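Local coordinates for protein cytochrome c (Rhodothermus marinus, PDB 3CP5) that carries a single covalently bound heme c and probably serves in electron transfer, at residues A47-D52 against I56-R61; P69-N74 against N80-R85; V23-Q28 against Y116-A121. All coordinates share one frame; numbering follows the deposited sequence.

Contact 1. Residues A47-D52 against I56-R61. With HEC (heme c), chain C.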
loop_
_atom_site.group_PDB
_atom_site.type_symbol
_atom_site.label_atom_id
_atom_site.label_comp_id
_atom_site.label_asym_id
_atom_site.label_seq_id
_atom_site.Cartn_x
_atom_site.Cartn_y
_atom_site.Cartn_z
ATOM N N ALA A 47 -13.370 -0.556 -0.945
ATOM C CA ALA A 47 -14.361 -0.027 -0.030
ATOM C C ALA A 47 -13.980 1.381 0.423
ATOM O O ALA A 47 -14.848 2.153 0.790
ATOM C CB ALA A 47 -14.473 -0.947 1.177
ATOM N N CYS A 48 -12.672 1.693 0.462
ATOM C CA CYS A 48 -12.234 2.961 0.987
ATOM C C CYS A 48 -11.383 3.787 0.031
ATOM O O CYS A 48 -11.239 5.013 0.233
ATOM C CB CYS A 48 -11.385 2.744 2.256
ATOM S SG CYS A 48 -12.341 2.010 3.616
ATOM N N HIS A 49 -10.793 3.187 -0.999
ATOM C CA HIS A 49 -9.885 3.890 -1.878
ATOM C C HIS A 49 -10.328 3.820 -3.334
ATOM O O HIS A 49 -10.783 2.757 -3.764
ATOM C CB HIS A 49 -8.485 3.295 -1.789
ATOM C CG HIS A 49 -7.678 3.473 -0.545
ATOM N ND1 HIS A 49 -6.985 4.633 -0.240
ATOM C CD2 HIS A 49 -7.417 2.584 0.470
ATOM C CE1 HIS A 49 -6.344 4.449 0.936
ATOM N NE2 HIS A 49 -6.607 3.213 1.388
ATOM N N ARG A 50 -10.116 4.905 -4.071
ATOM C CA ARG A 50 -10.175 5.054 -5.517
ATOM C C ARG A 50 -8.785 5.294 -6.082
ATOM O O ARG A 50 -7.893 5.694 -5.320
ATOM C CB ARG A 50 -11.111 6.212 -5.854
ATOM C CG ARG A 50 -12.517 6.019 -5.348
ATOM C CD ARG A 50 -13.364 5.288 -6.336
ATOM N NE ARG A 50 -14.694 5.124 -5.737
ATOM C CZ ARG A 50 -14.996 4.251 -4.786
ATOM N NH1 ARG A 50 -14.101 3.415 -4.255
ATOM N NH2 ARG A 50 -16.248 4.216 -4.334
ATOM N N LEU A 51 -8.606 5.058 -7.383
ATOM C CA LEU A 51 -7.284 5.304 -7.930
ATOM C C LEU A 51 -7.017 6.786 -8.183
ATOM O O LEU A 51 -5.901 7.245 -7.940
ATOM C CB LEU A 51 -7.161 4.495 -9.214
ATOM C CG LEU A 51 -7.128 2.965 -9.100
ATOM C CD1 LEU A 51 -6.949 2.331 -10.471
ATOM C CD2 LEU A 51 -6.045 2.505 -8.131
ATOM N N ASP A 52 -8.055 7.528 -8.658
ATOM C CA ASP A 52 -7.858 8.881 -9.169
ATOM C C ASP A 52 -8.512 10.000 -8.382
ATOM O O ASP A 52 -8.539 11.146 -8.842
ATOM C CB ASP A 52 -8.277 8.923 -10.640
ATOM C CG ASP A 52 -7.511 7.992 -11.542
ATOM O OD1 ASP A 52 -6.269 8.060 -11.555
ATOM O OD2 ASP A 52 -8.113 7.237 -12.319
ATOM N N ILE A 56 -12.742 7.588 1.124
ATOM C CA ILE A 56 -12.565 7.485 2.572
ATOM C C ILE A 56 -11.105 7.649 2.902
ATOM O O ILE A 56 -10.762 8.301 3.882
ATOM C CB ILE A 56 -13.169 6.181 3.117
ATOM C CG1 ILE A 56 -14.692 6.181 2.945
ATOM C CG2 ILE A 56 -12.733 5.919 4.555
ATOM C CD1 ILE A 56 -15.391 4.855 3.122
ATOM N N GLY A 57 -10.254 7.098 2.053
ATOM C CA GLY A 57 -8.816 7.319 2.154
ATOM C C GLY A 57 -8.281 8.013 0.915
ATOM O O GLY A 57 -9.035 8.313 -0.034
ATOM N N PRO A 58 -6.979 8.267 0.869
ATOM C CA PRO A 58 -6.388 8.961 -0.290
ATOM C C PRO A 58 -6.409 8.191 -1.597
ATOM O O PRO A 58 -6.499 6.966 -1.625
ATOM C CB PRO A 58 -4.945 9.197 0.154
ATOM C CG PRO A 58 -4.684 8.253 1.267
ATOM C CD PRO A 58 -6.020 8.005 1.928
ATOM N N ALA A 59 -6.312 8.898 -2.726
ATOM C CA ALA A 59 -6.152 8.303 -4.031
ATOM C C ALA A 59 -4.867 7.524 -4.102
ATOM O O ALA A 59 -3.822 7.938 -3.592
ATOM C CB ALA A 59 -6.111 9.418 -5.093
ATOM N N LEU A 60 -4.871 6.389 -4.788
ATOM C CA LEU A 60 -3.758 5.481 -4.834
ATOM C C LEU A 60 -3.040 5.294 -6.145
ATOM O O LEU A 60 -2.004 4.609 -6.138
ATOM C CB LEU A 60 -4.049 4.112 -4.205
ATOM C CG LEU A 60 -4.466 4.121 -2.723
ATOM C CD1 LEU A 60 -4.797 2.701 -2.277
ATOM C CD2 LEU A 60 -3.398 4.739 -1.826
ATOM N N ARG A 61 -3.493 5.769 -7.285
ATOM C CA ARG A 61 -2.865 5.433 -8.540
ATOM C C ARG A 61 -1.356 5.722 -8.556
ATOM O O ARG A 61 -0.581 4.942 -9.096
ATOM C CB ARG A 61 -3.453 6.144 -9.769
ATOM C CG ARG A 61 -2.853 5.501 -11.064
ATOM C CD ARG A 61 -3.374 6.226 -12.274
ATOM N NE ARG A 61 -4.783 5.972 -12.493
ATOM C CZ ARG A 61 -5.264 4.870 -13.047
ATOM N NH1 ARG A 61 -4.513 3.872 -13.456
ATOM N NH2 ARG A 61 -6.591 4.754 -13.214
HETATM FE FE HEC C . -5.767 2.369 3.022
HETATM C CHA HEC C . -3.965 5.182 3.745
HETATM C CHB HEC C . -3.296 1.287 0.939
HETATM C CHC HEC C . -7.456 -0.589 2.604
HETATM C CHD HEC C . -8.455 3.681 4.608
HETATM N NA HEC C . -4.014 3.104 2.448
HETATM C C1A HEC C . -3.375 4.266 2.885
HETATM C C2A HEC C . -2.043 4.316 2.333
HETATM C C3A HEC C . -1.868 3.255 1.532
HETATM C C4A HEC C . -3.097 2.481 1.632
HETATM C CMA HEC C . -0.633 2.881 0.684
HETATM C CAA HEC C . -1.041 5.488 2.463
HETATM C CBA HEC C . -1.159 6.511 1.332
HETATM C CGA HEC C . -0.041 7.526 1.323
HETATM O O1A HEC C . -0.191 8.552 0.581
HETATM O O2A HEC C . 1.001 7.296 1.992
HETATM N NB HEC C . -5.492 0.705 1.948
HETATM C C1B HEC C . -4.461 0.514 1.049
HETATM C C2B HEC C . -4.617 -0.771 0.420
HETATM C C3B HEC C . -5.736 -1.368 0.925
HETATM C C4B HEC C . -6.277 -0.428 1.887
HETATM C CMB HEC C . -3.640 -1.294 -0.663
HETATM C CAB HEC C . -6.233 -2.809 0.696
HETATM C CBB HEC C . -5.289 -3.808 1.030
HETATM N NC HEC C . -7.553 1.659 3.568
HETATM C C1C HEC C . -8.090 0.392 3.346
HETATM C C2C HEC C . -9.423 0.294 3.905
HETATM C C3C HEC C . -9.718 1.479 4.464
HETATM C C4C HEC C . -8.590 2.345 4.208
HETATM C CMC HEC C . -10.342 -0.888 3.626
HETATM C CAC HEC C . -11.093 1.992 4.987
HETATM C CBC HEC C . -11.622 1.202 6.044
HETATM N ND HEC C . -6.111 4.083 3.989
HETATM C C1D HEC C . -7.318 4.453 4.570
HETATM C C2D HEC C . -7.184 5.795 5.141
HETATM C C3D HEC C . -5.902 6.148 4.990
HETATM C C4D HEC C . -5.264 5.115 4.200
HETATM C CMD HEC C . -8.370 6.480 5.872
HETATM C CAD HEC C . -5.159 7.391 5.516
HETATM C CBD HEC C . -4.493 7.061 6.875
HETATM C CGD HEC C . -5.561 6.713 7.886
HETATM O O1D HEC C . -5.565 5.561 8.408
HETATM O O2D HEC C . -6.417 7.648 8.122
HETATM O O HOH W 1 -9.419 7.203 -2.622
#

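Contact 2. Residues P69-N74 against N80-R85. With HEC (heme c), chain C.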
loop_
_atom_site.group_PDB
_atom_site.type_symbol
_atom_site.label_atom_id
_atom_site.label_comp_id
_atom_site.label_asym_id
_atom_site.label_seq_id
_atom_site.Cartn_x
_atom_site.Cartn_y
_atom_site.Cartn_z
ATOM N N PRO A 69 8.245 0.859 -1.731
ATOM C CA PRO A 69 7.479 -0.394 -1.609
ATOM C C PRO A 69 7.393 -0.953 -0.215
ATOM O O PRO A 69 6.383 -1.591 0.128
ATOM C CB PRO A 69 8.211 -1.296 -2.607
ATOM C CG PRO A 69 9.618 -0.818 -2.617
ATOM C CD PRO A 69 9.425 0.690 -2.630
ATOM N N VAL A 70 8.400 -0.766 0.621
ATOM C CA VAL A 70 8.363 -1.292 1.976
ATOM C C VAL A 70 7.336 -0.503 2.757
ATOM O O VAL A 70 6.540 -1.116 3.518
ATOM C CB VAL A 70 9.756 -1.280 2.601
ATOM C CG1 VAL A 70 9.669 -1.719 4.042
ATOM C CG2 VAL A 70 10.695 -2.171 1.790
ATOM N N TYR A 71 7.273 0.808 2.639
ATOM C CA TYR A 71 6.174 1.563 3.231
ATOM C C TYR A 71 4.827 1.038 2.809
ATOM O O TYR A 71 3.954 0.853 3.634
ATOM C CB TYR A 71 6.325 3.048 2.884
ATOM C CG TYR A 71 5.189 3.961 3.303
ATOM C CD1 TYR A 71 5.193 4.607 4.532
ATOM C CD2 TYR A 71 4.102 4.186 2.483
ATOM C CE1 TYR A 71 4.135 5.429 4.885
ATOM C CE2 TYR A 71 3.045 5.004 2.793
ATOM C CZ TYR A 71 3.076 5.638 4.010
ATOM O OH TYR A 71 2.027 6.463 4.357
ATOM N N ILE A 72 4.611 0.858 1.511
ATOM C CA ILE A 72 3.290 0.453 1.071
ATOM C C ILE A 72 2.927 -0.928 1.605
ATOM O O ILE A 72 1.800 -1.133 2.043
ATOM C CB ILE A 72 3.243 0.489 -0.460
ATOM C CG1 ILE A 72 3.402 1.924 -0.996
ATOM C CG2 ILE A 72 1.959 -0.127 -1.014
ATOM C CD1 ILE A 72 3.738 1.988 -2.483
ATOM N N MET A 73 3.855 -1.896 1.601
ATOM C CA MET A 73 3.605 -3.226 2.163
ATOM C C MET A 73 3.256 -3.152 3.633
ATOM O O MET A 73 2.320 -3.821 4.094
ATOM C CB MET A 73 4.850 -4.125 1.988
ATOM C CG MET A 73 5.185 -4.420 0.538
ATOM S SD MET A 73 4.091 -5.707 -0.098
ATOM C CE MET A 73 4.745 -7.138 0.741
ATOM N N ASN A 74 3.975 -2.332 4.410
ATOM C CA ASN A 74 3.715 -2.312 5.863
ATOM C C ASN A 74 2.460 -1.548 6.253
ATOM O O ASN A 74 1.857 -1.829 7.280
ATOM C CB ASN A 74 4.973 -1.790 6.567
ATOM C CG ASN A 74 6.060 -2.839 6.589
ATOM O OD1 ASN A 74 5.825 -4.034 6.399
ATOM N ND2 ASN A 74 7.289 -2.464 6.803
ATOM N N ASN A 80 -1.825 -0.358 11.947
ATOM C CA ASN A 80 -1.821 0.183 13.309
ATOM C C ASN A 80 -0.419 0.575 13.739
ATOM O O ASN A 80 -0.165 1.634 14.334
ATOM C CB ASN A 80 -2.463 -0.820 14.267
ATOM C CG ASN A 80 -3.867 -1.246 13.879
ATOM O OD1 ASN A 80 -4.224 -2.434 13.784
ATOM N ND2 ASN A 80 -4.707 -0.212 13.653
ATOM N N GLY A 81 0.567 -0.242 13.445
ATOM C CA GLY A 81 1.929 0.131 13.758
ATOM C C GLY A 81 2.423 1.309 12.934
ATOM O O GLY A 81 3.144 2.154 13.438
ATOM N N MET A 82 2.012 1.359 11.667
ATOM C CA MET A 82 2.391 2.490 10.835
ATOM C C MET A 82 1.746 3.773 11.326
ATOM O O MET A 82 2.373 4.835 11.327
ATOM C CB MET A 82 2.084 2.181 9.360
ATOM C CG MET A 82 2.962 1.061 8.820
ATOM S SD MET A 82 4.735 1.453 8.663
ATOM C CE MET A 82 4.711 2.429 7.158
ATOM N N ILE A 83 0.486 3.698 11.756
ATOM C CA ILE A 83 -0.179 4.887 12.262
ATOM C C ILE A 83 0.476 5.315 13.561
ATOM O O ILE A 83 0.606 6.516 13.819
ATOM C CB ILE A 83 -1.697 4.612 12.468
ATOM C CG1 ILE A 83 -2.406 4.523 11.126
ATOM C CG2 ILE A 83 -2.289 5.626 13.410
ATOM C CD1 ILE A 83 -3.742 3.878 11.119
ATOM N N GLN A 84 0.931 4.393 14.395
ATOM C CA GLN A 84 1.555 4.728 15.659
ATOM C C GLN A 84 2.962 5.286 15.498
ATOM O O GLN A 84 3.368 6.151 16.331
ATOM C CB GLN A 84 1.640 3.462 16.517
ATOM C CG GLN A 84 0.314 2.937 17.026
ATOM C CD GLN A 84 0.422 1.532 17.603
ATOM O OE1 GLN A 84 1.370 0.774 17.379
ATOM N NE2 GLN A 84 -0.600 1.184 18.361
ATOM N N ARG A 85 3.688 4.826 14.512
ATOM C CA ARG A 85 5.114 5.148 14.467
ATOM C C ARG A 85 5.610 5.864 13.234
ATOM O O ARG A 85 6.753 6.368 13.221
ATOM C CB ARG A 85 5.860 3.799 14.659
ATOM C CG ARG A 85 5.495 3.059 15.933
ATOM C CD ARG A 85 6.257 1.788 16.232
ATOM N NE ARG A 85 7.655 1.867 15.842
ATOM C CZ ARG A 85 8.503 0.852 15.741
ATOM N NH1 ARG A 85 8.036 -0.351 16.037
ATOM N NH2 ARG A 85 9.772 1.013 15.370
HETATM FE FE HEC C . -5.767 2.369 3.022
HETATM C CHA HEC C . -3.965 5.182 3.745
HETATM C CHB HEC C . -3.296 1.287 0.939
HETATM C CHC HEC C . -7.456 -0.589 2.604
HETATM C CHD HEC C . -8.455 3.681 4.608
HETATM N NA HEC C . -4.014 3.104 2.448
HETATM C C1A HEC C . -3.375 4.266 2.885
HETATM C C2A HEC C . -2.043 4.316 2.333
HETATM C C3A HEC C . -1.868 3.255 1.532
HETATM C C4A HEC C . -3.097 2.481 1.632
HETATM C CMA HEC C . -0.633 2.881 0.684
HETATM C CAA HEC C . -1.041 5.488 2.463
HETATM C CBA HEC C . -1.159 6.511 1.332
HETATM C CGA HEC C . -0.041 7.526 1.323
HETATM O O1A HEC C . -0.191 8.552 0.581
HETATM O O2A HEC C . 1.001 7.296 1.992
HETATM N NB HEC C . -5.492 0.705 1.948
HETATM C C1B HEC C . -4.461 0.514 1.049
HETATM C C2B HEC C . -4.617 -0.771 0.420
HETATM C C3B HEC C . -5.736 -1.368 0.925
HETATM C C4B HEC C . -6.277 -0.428 1.887
HETATM C CMB HEC C . -3.640 -1.294 -0.663
HETATM C CAB HEC C . -6.233 -2.809 0.696
HETATM C CBB HEC C . -5.289 -3.808 1.030
HETATM N NC HEC C . -7.553 1.659 3.568
HETATM C C1C HEC C . -8.090 0.392 3.346
HETATM C C2C HEC C . -9.423 0.294 3.905
HETATM C C3C HEC C . -9.718 1.479 4.464
HETATM C C4C HEC C . -8.590 2.345 4.208
HETATM C CMC HEC C . -10.342 -0.888 3.626
HETATM C CAC HEC C . -11.093 1.992 4.987
HETATM C CBC HEC C . -11.622 1.202 6.044
HETATM N ND HEC C . -6.111 4.083 3.989
HETATM C C1D HEC C . -7.318 4.453 4.570
HETATM C C2D HEC C . -7.184 5.795 5.141
HETATM C C3D HEC C . -5.902 6.148 4.990
HETATM C C4D HEC C . -5.264 5.115 4.200
HETATM C CMD HEC C . -8.370 6.480 5.872
HETATM C CAD HEC C . -5.159 7.391 5.516
HETATM C CBD HEC C . -4.493 7.061 6.875
HETATM C CGD HEC C . -5.561 6.713 7.886
HETATM O O1D HEC C . -5.565 5.561 8.408
HETATM O O2D HEC C . -6.417 7.648 8.122
#

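Contact 3. Residues V23-Q28 against Y116-A121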
loop_
_atom_site.group_PDB
_atom_site.type_symbol
_atom_site.label_atom_id
_atom_site.label_comp_id
_atom_site.label_asym_id
_atom_site.label_seq_id
_atom_site.Cartn_x
_atom_site.Cartn_y
_atom_site.Cartn_z
ATOM N N VAL A 23 11.809 -5.999 -0.327
ATOM C CA VAL A 23 10.958 -6.606 -1.319
ATOM C C VAL A 23 11.779 -6.992 -2.553
ATOM O O VAL A 23 12.871 -6.448 -2.805
ATOM C CB VAL A 23 9.829 -5.677 -1.775
ATOM C CG1 VAL A 23 8.934 -5.323 -0.603
ATOM C CG2 VAL A 23 10.400 -4.454 -2.446
ATOM N N SER A 24 11.367 -7.944 -3.354
ATOM C CA SER A 24 12.008 -8.325 -4.611
ATOM C C SER A 24 11.125 -7.941 -5.781
ATOM O O SER A 24 9.985 -8.400 -5.823
ATOM C CB SER A 24 12.262 -9.832 -4.634
ATOM O OG SER A 24 12.916 -10.226 -5.823
ATOM N N LEU A 25 11.572 -7.155 -6.727
ATOM C CA LEU A 25 10.731 -6.772 -7.872
ATOM C C LEU A 25 11.353 -7.291 -9.158
ATOM O O LEU A 25 12.593 -7.282 -9.184
ATOM C CB LEU A 25 10.628 -5.217 -7.848
ATOM C CG LEU A 25 9.479 -4.689 -7.012
ATOM C CD1 LEU A 25 9.538 -5.068 -5.572
ATOM C CD2 LEU A 25 9.119 -3.234 -7.144
ATOM N N GLY A 26 10.700 -7.795 -10.204
ATOM C CA GLY A 26 11.510 -8.241 -11.362
ATOM C C GLY A 26 11.834 -7.101 -12.315
ATOM O O GLY A 26 11.509 -5.973 -11.932
ATOM N N GLU A 27 12.405 -7.215 -13.521
ATOM C CA GLU A 27 12.622 -5.968 -14.310
ATOM C C GLU A 27 11.316 -5.391 -14.828
ATOM O O GLU A 27 11.059 -4.225 -15.135
ATOM C CB GLU A 27 13.479 -6.053 -15.567
ATOM C CG GLU A 27 13.362 -4.910 -16.569
ATOM C CD GLU A 27 13.697 -3.505 -16.118
ATOM O OE1 GLU A 27 12.852 -2.747 -15.572
ATOM O OE2 GLU A 27 14.867 -3.091 -16.327
ATOM N N GLN A 28 10.391 -6.315 -14.976
ATOM C CA GLN A 28 9.113 -5.814 -15.414
ATOM C C GLN A 28 8.049 -6.378 -14.499
ATOM O O GLN A 28 8.266 -7.345 -13.782
ATOM C CB GLN A 28 8.798 -6.197 -16.820
ATOM C CG GLN A 28 9.296 -7.513 -17.331
ATOM C CD GLN A 28 9.832 -7.279 -18.729
ATOM O OE1 GLN A 28 10.902 -7.748 -19.090
ATOM N NE2 GLN A 28 9.038 -6.546 -19.490
ATOM N N TYR A 116 -0.069 -4.860 -8.545
ATOM C CA TYR A 116 -1.180 -4.146 -9.142
ATOM C C TYR A 116 -0.996 -2.638 -9.085
ATOM O O TYR A 116 -1.201 -1.905 -10.069
ATOM C CB TYR A 116 -2.491 -4.566 -8.493
ATOM C CG TYR A 116 -3.690 -3.737 -8.935
ATOM C CD1 TYR A 116 -4.141 -3.772 -10.237
ATOM C CD2 TYR A 116 -4.393 -2.930 -8.074
ATOM C CE1 TYR A 116 -5.251 -3.025 -10.647
ATOM C CE2 TYR A 116 -5.477 -2.187 -8.452
ATOM C CZ TYR A 116 -5.919 -2.232 -9.748
ATOM O OH TYR A 116 -6.982 -1.489 -10.155
ATOM N N LEU A 117 -0.575 -2.114 -7.952
ATOM C CA LEU A 117 -0.296 -0.691 -7.797
ATOM C C LEU A 117 0.818 -0.195 -8.717
ATOM O O LEU A 117 0.753 0.880 -9.286
ATOM C CB LEU A 117 -0.067 -0.323 -6.332
ATOM C CG LEU A 117 -1.269 -0.483 -5.405
ATOM C CD1 LEU A 117 -0.839 -0.353 -3.956
ATOM C CD2 LEU A 117 -2.340 0.543 -5.698
ATOM N N ARG A 118 1.870 -0.983 -8.960
ATOM C CA ARG A 118 2.905 -0.664 -9.953
ATOM C C ARG A 118 2.283 -0.597 -11.351
ATOM O O ARG A 118 2.597 0.286 -12.153
ATOM C CB ARG A 118 4.028 -1.706 -9.921
ATOM C CG ARG A 118 4.807 -1.754 -8.610
ATOM C CD ARG A 118 5.846 -2.876 -8.599
ATOM N NE ARG A 118 6.951 -2.682 -9.537
ATOM C CZ ARG A 118 7.606 -3.540 -10.277
ATOM N NH1 ARG A 118 7.337 -4.839 -10.331
ATOM N NH2 ARG A 118 8.602 -3.170 -11.056
ATOM N N GLN A 119 1.362 -1.508 -11.652
ATOM C CA GLN A 119 0.711 -1.525 -12.928
ATOM C C GLN A 119 -0.192 -0.332 -13.182
ATOM O O GLN A 119 -0.150 0.273 -14.265
ATOM C CB GLN A 119 -0.109 -2.813 -13.102
ATOM C CG GLN A 119 -0.737 -2.948 -14.506
ATOM C CD GLN A 119 0.306 -3.099 -15.579
ATOM O OE1 GLN A 119 1.076 -4.062 -15.572
ATOM N NE2 GLN A 119 0.339 -2.174 -16.529
ATOM N N VAL A 120 -1.021 0.047 -12.234
ATOM C CA VAL A 120 -1.899 1.179 -12.461
ATOM C C VAL A 120 -1.131 2.488 -12.569
ATOM O O VAL A 120 -1.593 3.378 -13.279
ATOM C CB VAL A 120 -3.023 1.274 -11.412
ATOM C CG1 VAL A 120 -3.891 0.021 -11.392
ATOM C CG2 VAL A 120 -2.507 1.505 -10.018
ATOM N N ALA A 121 0.039 2.595 -11.936
ATOM C CA ALA A 121 0.895 3.774 -12.111
ATOM C C ALA A 121 1.400 3.849 -13.539
ATOM O O ALA A 121 1.534 4.914 -14.073
ATOM C CB ALA A 121 2.061 3.757 -11.115
#

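Contact 1. Residues A47-D52 against I56-R61
The carbonyl oxygen Cys48 O takes two amide protons from the facing loop segment 56-61: Gly57 N at 2.9 Å in a nearly straight bond, and Ile56 N in a weak, bent one. Cys48 O is thereby held just behind the heme attachment, where Cys48 SG is bonded covalently to HEC CAC. Next along, His49 coordinates the iron through NE2, 2.0 Å from HEC FE, while its other ring nitrogen, ND1, donates to Pro58 O at 2.8 Å. That acceptor lies in the imidazole plane and, together with the iron bond, fixes the turn of the ring; it probably also makes the ligand a somewhat stronger donor to iron. Leu60 CD1 sits over one face of the imidazole, 3.6 Å from the His49 ring centroid, a CH-pi contact. Gly57 CA packs near the heme beside His49.

Farther on, Leu60 N bonds Arg50 O and Arg61 N bonds Leu51 O, closing the loop on itself. With its CG anti to the backbone N (chi1 -170°) and a bend at chi3, Arg61 presents its guanidinium side-on to Asp52 in a two-bond salt bridge: NE reaches OD1 at 2.7 Å and NH2 reaches OD2 at 3.0 Å, the two planes nearly coplanar. Leu51 CD1 lies over one guanidinium face.

This is the histidine side of the class I cytochrome c heme pocket, in the loop between helix 31-44 and helix 63-66. Leu51 packs on Tyr116 and Val120 of helix 107-123, and Arg61 NH1 bonds Val120 O there.

Contact 2. Residues P69-N74 against N80-R85
The Tyr71 ring and the Met82 side chain meet between two successive helices, crossing at a slant. The touching atom on the methionine is its terminal methyl: Met82 CE lies 3.4 Å from Tyr71 CD1 and 3.8 Å from Tyr71 CE1, meeting both obliquely. Bends at chi2 and chi3 (-68° and -78°) curl the Met82 chain back, and this brings CE round to the ring while the middle of the chain stays beside Asn74. There Met82 SD is 3.9 Å from Asn74 CB, and Met82 CG lies 3.5 Å from the backbone oxygen Asn74 O. The amide of Asn74 is turned to other work, bonding Val20 N and Ala14 O.

At the far end of the tyrosine, Tyr71 OH donates to the propionate oxygen HEC O2A at 2.7 Å, with that oxygen close to the plane of the ring. The phenol is thus held at its hydroxyl by the heme and touched at CD1 and CE1 by the methyl, while His86 meets the same ring edge-to-face. A phenylalanine in place of Tyr71 would probably leave HEC O2A without this hydrogen-bond donor and the ring without its tie to the heme. Ile83, one residue after Met82, sends Ile83 CD1 to within 3.7 Å of the other propionate, at HEC O1D.

Chemically the contact is largely apolar between the helices, apart from Asn74 O beside Met82 CG, with its hydrogen bond made to the heme. Tyr71 joins Arg67, whose NE also bonds the heme, in binding the cofactor, and its hydroxyl is likely to stabilise the propionate as an anion, which could in turn bear on the heme's redox potential.

Contact 3. Residues V23-Q28 against Y116-A121
Leu25 lies in an extended piece of chain (phi/psi -118°/142°) that passes the regular helical turn carrying Arg118, and the backbones stay well apart, the nearest CA pair being Gln28 and Arg118 at 9.7 Å. Side chains span this gap, and one arginine does most of it. Arg118 leaves the helix toward the loop, runs out straight through chi2 and then bends at chi3 (67°), which lays its guanidinium flat against Leu25 CD2. Leu25 CD2 rests over one face of that group, offset toward its rim: it is 3.3 Å from Arg118 NE and 3.5 Å from Arg118 CZ. The aliphatic part of the arginine takes part as well, with Arg118 CD 3.6 Å from Leu25 CD2. Leu25 CG follows at 3.9 Å from Arg118 CZ, so that the leucine lies across the flat group with one methyl leading.

Two backbone oxygens of the loop flank the same guanidinium at longer range. Gly26 O is 4.1 Å from Arg118 NH2, and Gln28 O is 4.4 Å from Arg118 NH1, both approaching obliquely. The carboxylate of Glu27 is farther off, with Glu27 OE1 6.2 Å from Arg118 NH2; at that separation any attraction would act through space and is likely to be modest. The close charge partner is Glu115, on the same helix, whose OE2 forms a salt bridge with Arg118 NH1. The arginine therefore gives NH1 to Glu115 of its own helix and a flat face to the leucine.

The loop between helix 10-17 and helix 31-44 is in this way laid against the C-terminal helix 107-123. Ser24 O bonds Arg111 of that helix, and Val23 packs on Pro69 and Met73 of helix 69-77.

Contacts 1 and 2 address the same heme from different sides. Contact 1 supplies the thioether of Cys48 and the axial His49, while contact 2, on the Met100 side of the porphyrin, hydrogen-bonds one propionate through Tyr71; their centres are 17 Å apart and their nearest atoms about 7 Å. Contact 3 stands back from the cofactor, the Arg118 side chain being about 12 Å from it, yet it meets both others. Arg61 O of contact 1 packs 3.5 Å from Ala121 CB on helix 107-123, and Ile72 CG2 of contact 2 lies 4.1 Å from Leu117 CD1. In sequence, 23-28 and 116-121 bracket both heme contacts.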